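Local coordinates for protein nicotinate phosphoribosyltransferase (Vibrio cholerae, PDB 4HL7) that probably catalyses the ATP-dependent synthesis of nicotinate D-ribonucleotide from nicotinate and 5-phospho-D-ribose 1-diphosphate, a step of NAD(+) biosynthesis, at residues I412-V416 against D417-Q421. Sequence-based numbering, arbitrary orientation.
Sequences IELDV and DALIQ
Asp415 N-caps helix 416-427, its carboxylate reaching forward to the backbone N-H of Ala418. The bond from Ala418 N to Asp415 OD1 is weak at 3.2 Å but nearly straight, with an N-H...O angle of 170°. Asp415 OD2 lies 3.5 Å from Ala418 CB, so the methyl packs against the capping group. A chi1 of 179° sets CG opposite the backbone N, which brings OD1 within range of the Ala418 N-H. There its negative charge probably interacts favourably with the helix dipole, although the acidic group of Asp417 is also near, Asp417 OD2 standing 4.5 Å from Asp415 OD1. Regular helical bonding starts at the cap residue: Leu419 N donates to Asp415 O at 3.0 Å, and Ile420 N to Val416 O at 2.9 Å. Beside the Ile420 bond, Val416 CG1 meets Ile420 CD1 at 3.9 Å, the two side chains slanting across one another on an exposed flank. Leu414, preceding the cap, brings CD2 to a loose 4.5 Å from Leu419 CD2. Both leucines touch Ala404 of helix 400-409, and Leu414 also touches Arg408, so this surface turn lays the start of the C-terminal helix 416-427 against the helix before it.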
ATOM      1  N   ILE A 412     -20.704 -15.349   2.063  1.00 20.13           N
ATOM      2  CA  ILE A 412     -20.901 -13.938   1.691  1.00 21.94           C
ATOM      3  C   ILE A 412     -22.043 -13.910   0.672  1.00 23.53           C
ATOM      4  O   ILE A 412     -22.102 -14.752  -0.244  1.00 22.22           O
ATOM      5  CB  ILE A 412     -19.613 -13.305   1.135  1.00 22.53           C
ATOM      6  CG1 ILE A 412     -18.508 -13.205   2.245  1.00 24.38           C
ATOM      7  CG2 ILE A 412     -19.927 -11.938   0.508  1.00 23.70           C
ATOM      8  CD1 ILE A 412     -17.106 -13.017   1.707  1.00 23.50           C
ATOM      9  N   GLU A 413     -23.013 -13.001   0.882  1.00 27.06           N
ATOM     10  CA  GLU A 413     -24.202 -12.938   0.053  1.00 28.96           C
ATOM     11  C   GLU A 413     -23.782 -12.656  -1.395  1.00 25.42           C
ATOM     12  O   GLU A 413     -22.844 -11.865  -1.658  1.00 27.44           O
ATOM     13  CB  GLU A 413     -25.166 -11.829   0.540  1.00 33.05           C
ATOM     14  N   LEU A 414     -24.390 -13.412  -2.271  1.00 27.94           N
ATOM     15  CA  LEU A 414     -24.082 -13.426  -3.702  1.00 28.36           C
ATOM     16  C   LEU A 414     -25.329 -12.870  -4.425  1.00 27.16           C
ATOM     17  O   LEU A 414     -26.410 -13.349  -4.218  1.00 27.93           O
ATOM     18  CB  LEU A 414     -23.847 -14.895  -4.084  1.00 29.57           C
ATOM     19  CG  LEU A 414     -23.694 -15.244  -5.551  1.00 35.35           C
ATOM     20  CD1 LEU A 414     -22.525 -14.448  -6.107  1.00 32.89           C
ATOM     21  CD2 LEU A 414     -23.459 -16.739  -5.727  1.00 33.50           C
ATOM     22  N   ASP A 415     -25.173 -11.855  -5.264  1.00 25.54           N
ATOM     23  CA  ASP A 415     -26.273 -11.387  -6.082  1.00 25.29           C
ATOM     24  C   ASP A 415     -26.360 -12.203  -7.391  1.00 24.44           C
ATOM     25  O   ASP A 415     -25.541 -12.015  -8.267  1.00 24.36           O
ATOM     26  CB  ASP A 415     -26.053  -9.912  -6.401  1.00 30.20           C
ATOM     27  CG  ASP A 415     -27.147  -9.324  -7.279  1.00 30.09           C
ATOM     28  OD1 ASP A 415     -28.023 -10.010  -7.800  1.00 33.07           O
ATOM     29  OD2 ASP A 415     -27.160  -8.108  -7.408  1.00 40.80           O
ATOM     30  N   VAL A 416     -27.317 -13.118  -7.483  1.00 23.20           N
ATOM     31  CA  VAL A 416     -27.362 -14.071  -8.630  1.00 23.57           C
ATOM     32  C   VAL A 416     -27.705 -13.357  -9.945  1.00 24.36           C
ATOM     33  O   VAL A 416     -27.143 -13.670 -11.011  1.00 22.73           O
ATOM     34  CB  VAL A 416     -28.288 -15.280  -8.354  1.00 25.10           C
ATOM     35  CG1 VAL A 416     -28.451 -16.194  -9.575  1.00 29.08           C
ATOM     36  CG2 VAL A 416     -27.692 -16.088  -7.205  1.00 26.73           C
ATOM     37  N   ASP A 417     -28.610 -12.392  -9.873  1.00 23.77           N
ATOM     38  CA  ASP A 417     -28.947 -11.668 -11.083  1.00 25.25           C
ATOM     39  C   ASP A 417     -27.750 -10.931 -11.662  1.00 23.57           C
ATOM     40  O   ASP A 417     -27.585 -10.925 -12.870  1.00 24.00           O
ATOM     41  CB  ASP A 417     -30.122 -10.725 -10.850  1.00 27.94           C
ATOM     42  CG  ASP A 417     -31.418 -11.475 -10.626  1.00 31.38           C
ATOM     43  OD1 ASP A 417     -31.911 -12.139 -11.552  1.00 31.89           O
ATOM     44  OD2 ASP A 417     -31.966 -11.383  -9.507  1.00 35.63           O
ATOM     45  N   ALA A 418     -26.958 -10.287 -10.818  1.00 23.95           N
ATOM     46  CA  ALA A 418     -25.737  -9.584 -11.245  1.00 23.08           C
ATOM     47  C   ALA A 418     -24.740 -10.590 -11.816  1.00 23.84           C
ATOM     48  O   ALA A 418     -24.086 -10.332 -12.845  1.00 23.72           O
ATOM     49  CB  ALA A 418     -25.074  -8.827 -10.080  1.00 25.31           C
ATOM     50  N   LEU A 419     -24.576 -11.734 -11.127  1.00 21.90           N
ATOM     51  CA  LEU A 419     -23.679 -12.797 -11.642  1.00 21.02           C
ATOM     52  C   LEU A 419     -24.124 -13.269 -13.047  1.00 20.46           C
ATOM     53  O   LEU A 419     -23.282 -13.447 -13.913  1.00 21.88           O
ATOM     54  CB  LEU A 419     -23.624 -14.000 -10.665  1.00 19.64           C
ATOM     55  CG  LEU A 419     -22.916 -15.253 -11.189  1.00 20.64           C
ATOM     56  CD1 LEU A 419     -21.438 -14.920 -11.429  1.00 18.06           C
ATOM     57  CD2 LEU A 419     -23.044 -16.447 -10.195  1.00 20.61           C
ATOM     58  N   ILE A 420     -25.419 -13.477 -13.278  1.00 19.67           N
ATOM     59  CA  ILE A 420     -25.891 -13.934 -14.579  1.00 21.14           C
ATOM     60  C   ILE A 420     -25.528 -12.900 -15.635  1.00 22.08           C
ATOM     61  O   ILE A 420     -25.100 -13.255 -16.737  1.00 21.73           O
ATOM     62  CB  ILE A 420     -27.405 -14.262 -14.539  1.00 20.76           C
ATOM     63  CG1 ILE A 420     -27.608 -15.506 -13.664  1.00 21.16           C
ATOM     64  CG2 ILE A 420     -28.026 -14.363 -15.938  1.00 22.33           C
ATOM     65  CD1 ILE A 420     -29.048 -15.878 -13.377  1.00 21.45           C
ATOM     66  N   GLN A 421     -25.659 -11.608 -15.293  1.00 22.89           N
ATOM     67  CA  GLN A 421     -25.300 -10.584 -16.278  1.00 26.16           C
ATOM     68  C   GLN A 421     -23.795 -10.609 -16.566  1.00 24.07           C
ATOM     69  O   GLN A 421     -23.405 -10.421 -17.734  1.00 27.28           O
ATOM     70  CB  GLN A 421     -25.725  -9.170 -15.844  1.00 25.58           C
ATOM     71  CG  GLN A 421     -27.199  -8.937 -16.014  1.00 28.02           C
ATOM     72  CD  GLN A 421     -27.541  -7.462 -15.936  1.00 30.76           C
ATOM     73  OE1 GLN A 421     -27.582  -6.908 -14.860  1.00 30.61           O
ATOM     74  NE2 GLN A 421     -27.737  -6.815 -17.103  1.00 31.05           N
TER